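Local coordinates for CYCLIN domain-containing protein (Chaetomium thermophilum, PDB 6Z3U), which probably serves as the cyclin H-type regulatory subunit of the CDK-activating kinase complex, in which it would help activate the cyclin-dependent kinase, at residues A10-S22 with C176-P188. Numbering follows the deposited sequence.
Sequences ARYRQSSQYELWS and CQGIRFALDVKHP
Ile179 O is gripped by two donors that reach it from opposite faces of its carbonyl plane: Ala182 N, closing the type I' turn 179-182, and the indole of Trp21, whose NE1 lies 3.1 Å from Ile179 O. The indole bond is bent (136° at the hydrogen), and its donor stands above the carbonyl plane. Tryptophan suits this place because a large apolar ring carries one N-H at its edge, able to bond while the rest packs on the turn. That edge also meets Ala182 CB, a small methyl. Alongside, Leu20 lays CG over one face of the flat Arg180 guanidinium. The short hydroxyl of Ser16 reaches Asp184 OD1 on the syn side, but some 33° out of the carboxylate plane. The longer Gln17, CG anti to its backbone N (chi1 179°), extends its amide until OE1 takes Lys186 N at 2.8 Å. The methylenes of Lys186 lie along Tyr12, CD 3.5 Å from Tyr12 CE1, and CE packs on Ser15 CB. Nearby, Glu19 forms a salt bridge with Arg146 of the kinase subunit. Residues 10-22 thus dock on what is probably the linker between the two cyclin repeats, following helix 172-178, which ends in a Schellman motif with Arg180 at C-prime.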
loop_
_atom_site.group_PDB
_atom_site.type_symbol
_atom_site.label_atom_id
_atom_site.label_comp_id
_atom_site.label_asym_id
_atom_site.label_seq_id
_atom_site.Cartn_x
_atom_site.Cartn_y
_atom_site.Cartn_z
ATOM N N ALA A 10 14.296 -7.880 -9.346
ATOM C CA ALA A 10 13.408 -7.505 -10.442
ATOM C C ALA A 10 12.083 -6.976 -9.912
ATOM O O ALA A 10 11.559 -5.974 -10.413
ATOM C CB ALA A 10 13.176 -8.702 -11.361
ATOM N N ARG A 11 11.523 -7.639 -8.898
ATOM C CA ARG A 11 10.254 -7.191 -8.335
ATOM C C ARG A 11 10.392 -5.839 -7.651
ATOM O O ARG A 11 9.443 -5.048 -7.657
ATOM C CB ARG A 11 9.710 -8.249 -7.373
ATOM C CG ARG A 11 8.322 -7.941 -6.821
ATOM C CD ARG A 11 7.481 -9.213 -6.670
ATOM N NE ARG A 11 7.811 -10.004 -5.482
ATOM C CZ ARG A 11 7.012 -10.188 -4.430
ATOM N NH1 ARG A 11 7.426 -10.935 -3.415
ATOM N NH2 ARG A 11 5.805 -9.637 -4.381
ATOM N N TYR A 12 11.556 -5.549 -7.067
ATOM C CA TYR A 12 11.745 -4.246 -6.441
ATOM C C TYR A 12 11.740 -3.129 -7.479
ATOM O O TYR A 12 11.155 -2.064 -7.250
ATOM C CB TYR A 12 13.049 -4.218 -5.643
ATOM C CG TYR A 12 13.297 -2.886 -4.969
ATOM C CD1 TYR A 12 12.761 -2.608 -3.719
ATOM C CD2 TYR A 12 14.052 -1.900 -5.592
ATOM C CE1 TYR A 12 12.977 -1.389 -3.104
ATOM C CE2 TYR A 12 14.272 -0.678 -4.984
ATOM C CZ TYR A 12 13.732 -0.427 -3.741
ATOM O OH TYR A 12 13.951 0.787 -3.134
ATOM N N ARG A 13 12.384 -3.352 -8.629
ATOM C CA ARG A 13 12.474 -2.315 -9.651
ATOM C C ARG A 13 11.127 -1.948 -10.257
ATOM O O ARG A 13 11.061 -0.982 -11.024
ATOM C CB ARG A 13 13.426 -2.743 -10.767
ATOM C CG ARG A 13 14.889 -2.732 -10.365
ATOM C CD ARG A 13 15.793 -3.040 -11.547
ATOM N NE ARG A 13 17.136 -3.436 -11.126
ATOM C CZ ARG A 13 17.627 -4.672 -11.199
ATOM N NH1 ARG A 13 18.863 -4.909 -10.781
ATOM N NH2 ARG A 13 16.901 -5.667 -11.690
ATOM N N GLN A 14 10.063 -2.680 -9.944
ATOM C CA GLN A 14 8.735 -2.330 -10.423
ATOM C C GLN A 14 8.002 -1.391 -9.476
ATOM O O GLN A 14 6.896 -0.944 -9.801
ATOM C CB GLN A 14 7.902 -3.591 -10.650
ATOM C CG GLN A 14 8.560 -4.579 -11.584
ATOM C CD GLN A 14 7.557 -5.476 -12.262
ATOM O OE1 GLN A 14 6.895 -6.292 -11.620
ATOM N NE2 GLN A 14 7.432 -5.328 -13.576
ATOM N N SER A 15 8.586 -1.081 -8.323
ATOM C CA SER A 15 7.932 -0.218 -7.356
ATOM C C SER A 15 8.017 1.241 -7.786
ATOM O O SER A 15 8.922 1.649 -8.524
ATOM C CB SER A 15 8.575 -0.382 -5.977
ATOM O OG SER A 15 9.893 0.144 -5.966
ATOM N N SER A 16 7.060 2.034 -7.307
ATOM C CA SER A 16 7.103 3.467 -7.566
ATOM C C SER A 16 8.332 4.095 -6.929
ATOM O O SER A 16 8.873 5.074 -7.452
ATOM C CB SER A 16 5.828 4.131 -7.048
ATOM O OG SER A 16 5.713 3.996 -5.644
ATOM N N GLN A 17 8.792 3.537 -5.808
ATOM C CA GLN A 17 9.970 4.076 -5.144
ATOM C C GLN A 17 11.188 4.057 -6.058
ATOM O O GLN A 17 12.055 4.933 -5.952
ATOM C CB GLN A 17 10.250 3.284 -3.866
ATOM C CG GLN A 17 11.480 3.743 -3.100
ATOM C CD GLN A 17 11.439 3.346 -1.635
ATOM O OE1 GLN A 17 10.371 3.293 -1.026
ATOM N NE2 GLN A 17 12.606 3.061 -1.064
ATOM N N TYR A 18 11.273 3.080 -6.959
ATOM C CA TYR A 18 12.433 2.963 -7.835
ATOM C C TYR A 18 12.262 3.764 -9.121
ATOM O O TYR A 18 13.159 4.519 -9.508
ATOM C CB TYR A 18 12.696 1.491 -8.170
ATOM C CG TYR A 18 13.840 1.290 -9.138
ATOM C CD1 TYR A 18 15.151 1.221 -8.688
ATOM C CD2 TYR A 18 13.610 1.172 -10.502
ATOM C CE1 TYR A 18 16.205 1.040 -9.569
ATOM C CE2 TYR A 18 14.656 0.990 -11.392
ATOM C CZ TYR A 18 15.951 0.925 -10.920
ATOM O OH TYR A 18 16.994 0.744 -11.803
ATOM N N GLU A 19 11.125 3.601 -9.799
ATOM C CA GLU A 19 10.948 4.255 -11.090
ATOM C C GLU A 19 10.733 5.757 -10.944
ATOM O O GLU A 19 11.065 6.518 -11.859
ATOM C CB GLU A 19 9.776 3.620 -11.843
ATOM C CG GLU A 19 8.399 3.919 -11.255
ATOM C CD GLU A 19 7.263 3.487 -12.169
ATOM O OE1 GLU A 19 7.272 2.324 -12.629
ATOM O OE2 GLU A 19 6.361 4.314 -12.428
ATOM N N LEU A 20 10.192 6.200 -9.812
ATOM C CA LEU A 20 9.796 7.591 -9.623
ATOM C C LEU A 20 10.638 8.346 -8.610
ATOM O O LEU A 20 10.888 9.537 -8.799
ATOM C CB LEU A 20 8.326 7.659 -9.190
ATOM C CG LEU A 20 7.299 8.190 -10.192
ATOM C CD1 LEU A 20 7.380 7.515 -11.549
ATOM C CD2 LEU A 20 5.906 8.008 -9.599
ATOM N N TRP A 21 11.076 7.696 -7.534
ATOM C CA TRP A 21 11.754 8.374 -6.435
ATOM C C TRP A 21 13.078 7.702 -6.110
ATOM O O TRP A 21 13.444 7.530 -4.943
ATOM C CB TRP A 21 10.856 8.431 -5.203
ATOM C CG TRP A 21 9.610 9.219 -5.436
ATOM C CD1 TRP A 21 8.349 8.730 -5.608
ATOM C CD2 TRP A 21 9.507 10.642 -5.537
ATOM N NE1 TRP A 21 7.465 9.762 -5.803
ATOM C CE2 TRP A 21 8.151 10.947 -5.765
ATOM C CE3 TRP A 21 10.430 11.689 -5.455
ATOM C CZ2 TRP A 21 7.695 12.256 -5.910
ATOM C CZ3 TRP A 21 9.975 12.986 -5.599
ATOM C CH2 TRP A 21 8.620 13.258 -5.823
ATOM N N SER A 22 13.819 7.313 -7.145
ATOM C CA SER A 22 15.180 6.814 -6.995
ATOM C C SER A 22 16.017 7.426 -8.106
ATOM O O SER A 22 15.722 7.226 -9.288
ATOM C CB SER A 22 15.231 5.284 -7.052
ATOM O OG SER A 22 14.652 4.705 -5.893
ATOM N N CYS A 176 -0.498 15.135 -2.104
ATOM C CA CYS A 176 -0.683 13.945 -2.926
ATOM C C CYS A 176 -0.111 14.157 -4.321
ATOM O O CYS A 176 0.569 13.278 -4.861
ATOM C CB CYS A 176 -2.168 13.588 -2.993
ATOM S SG CYS A 176 -2.507 11.902 -3.547
ATOM N N GLN A 177 -0.366 15.324 -4.915
ATOM C CA GLN A 177 0.222 15.628 -6.215
ATOM C C GLN A 177 1.739 15.733 -6.124
ATOM O O GLN A 177 2.455 15.246 -7.008
ATOM C CB GLN A 177 -0.360 16.931 -6.769
ATOM C CG GLN A 177 -1.877 16.973 -6.877
ATOM C CD GLN A 177 -2.390 18.343 -7.300
ATOM O OE1 GLN A 177 -2.521 18.619 -8.491
ATOM N NE2 GLN A 177 -2.798 19.155 -6.329
ATOM N N GLY A 178 2.248 16.356 -5.061
ATOM C CA GLY A 178 3.682 16.560 -4.955
ATOM C C GLY A 178 4.463 15.261 -4.964
ATOM O O GLY A 178 5.509 15.160 -5.611
ATOM N N ILE A 179 3.963 14.246 -4.257
ATOM C CA ILE A 179 4.634 12.953 -4.183
ATOM C C ILE A 179 4.254 12.115 -5.398
ATOM O O ILE A 179 4.588 10.927 -5.478
ATOM C CB ILE A 179 4.295 12.217 -2.873
ATOM C CG1 ILE A 179 2.796 11.919 -2.780
ATOM C CG2 ILE A 179 4.745 13.042 -1.677
ATOM C CD1 ILE A 179 2.423 11.056 -1.591
ATOM N N ARG A 180 3.544 12.725 -6.345
ATOM C CA ARG A 180 3.229 12.088 -7.621
ATOM C C ARG A 180 2.371 10.840 -7.423
ATOM O O ARG A 180 2.496 9.854 -8.152
ATOM C CB ARG A 180 4.509 11.753 -8.389
ATOM C CG ARG A 180 5.289 12.981 -8.840
ATOM C CD ARG A 180 6.304 12.627 -9.911
ATOM N NE ARG A 180 5.654 12.214 -11.152
ATOM C CZ ARG A 180 6.292 11.701 -12.198
ATOM N NH1 ARG A 180 5.615 11.354 -13.284
ATOM N NH2 ARG A 180 7.606 11.529 -12.159
ATOM N N PHE A 181 1.480 10.886 -6.436
ATOM C CA PHE A 181 0.489 9.837 -6.215
ATOM C C PHE A 181 1.123 8.492 -5.875
ATOM O O PHE A 181 0.475 7.450 -5.996
ATOM C CB PHE A 181 -0.421 9.688 -7.439
ATOM C CG PHE A 181 -1.048 10.976 -7.888
ATOM C CD1 PHE A 181 -2.220 11.429 -7.308
ATOM C CD2 PHE A 181 -0.463 11.736 -8.887
ATOM C CE1 PHE A 181 -2.800 12.613 -7.717
ATOM C CE2 PHE A 181 -1.039 12.923 -9.300
ATOM C CZ PHE A 181 -2.208 13.362 -8.715
ATOM N N ALA A 182 2.386 8.490 -5.458
ATOM C CA ALA A 182 3.087 7.268 -5.065
ATOM C C ALA A 182 2.970 7.130 -3.550
ATOM O O ALA A 182 3.673 7.808 -2.799
ATOM C CB ALA A 182 4.542 7.309 -5.517
ATOM N N LEU A 183 2.073 6.248 -3.106
ATOM C CA LEU A 183 1.786 6.076 -1.687
ATOM C C LEU A 183 2.485 4.872 -1.066
ATOM O O LEU A 183 2.493 4.753 0.164
ATOM C CB LEU A 183 0.274 5.946 -1.472
ATOM C CG LEU A 183 -0.508 7.257 -1.367
ATOM C CD1 LEU A 183 -0.102 8.234 -2.451
ATOM C CD2 LEU A 183 -2.000 6.982 -1.433
ATOM N N ASP A 184 3.068 3.988 -1.874
ATOM C CA ASP A 184 3.730 2.783 -1.373
ATOM C C ASP A 184 5.203 3.099 -1.146
ATOM O O ASP A 184 5.995 3.146 -2.091
ATOM C CB ASP A 184 3.544 1.617 -2.340
ATOM C CG ASP A 184 4.085 1.908 -3.732
ATOM O OD1 ASP A 184 3.867 3.028 -4.243
ATOM O OD2 ASP A 184 4.723 1.008 -4.319
ATOM N N VAL A 185 5.573 3.318 0.116
ATOM C CA VAL A 185 6.945 3.612 0.504
ATOM C C VAL A 185 7.500 2.406 1.250
ATOM O O VAL A 185 6.817 1.817 2.095
ATOM C CB VAL A 185 7.039 4.874 1.382
ATOM C CG1 VAL A 185 8.491 5.292 1.544
ATOM C CG2 VAL A 185 6.206 6.002 0.793
ATOM N N LYS A 186 8.744 2.053 0.945
ATOM C CA LYS A 186 9.368 0.840 1.451
ATOM C C LYS A 186 10.404 1.224 2.496
ATOM O O LYS A 186 11.295 2.036 2.224
ATOM C CB LYS A 186 10.009 0.045 0.313
ATOM C CG LYS A 186 9.016 -0.357 -0.768
ATOM C CD LYS A 186 9.702 -1.009 -1.951
ATOM C CE LYS A 186 8.687 -1.615 -2.908
ATOM N NZ LYS A 186 7.792 -2.604 -2.239
ATOM N N HIS A 187 10.279 0.649 3.685
ATOM C CA HIS A 187 11.149 0.972 4.802
ATOM C C HIS A 187 12.011 -0.222 5.188
ATOM O O HIS A 187 11.660 -1.374 4.912
ATOM C CB HIS A 187 10.318 1.417 6.013
ATOM C CG HIS A 187 9.419 2.577 5.727
ATOM N ND1 HIS A 187 9.896 3.801 5.309
ATOM C CD2 HIS A 187 8.072 2.701 5.795
ATOM C CE1 HIS A 187 8.882 4.629 5.131
ATOM N NE2 HIS A 187 7.764 3.986 5.421
ATOM N N PRO A 188 13.147 0.015 5.848
ATOM C CA PRO A 188 14.048 -1.092 6.216
ATOM C C PRO A 188 13.859 -1.635 7.628
ATOM O O PRO A 188 14.663 -2.475 8.045
ATOM C CB PRO A 188 15.430 -0.436 6.082
ATOM C CG PRO A 188 15.186 1.083 6.041
ATOM C CD PRO A 188 13.720 1.308 6.249
#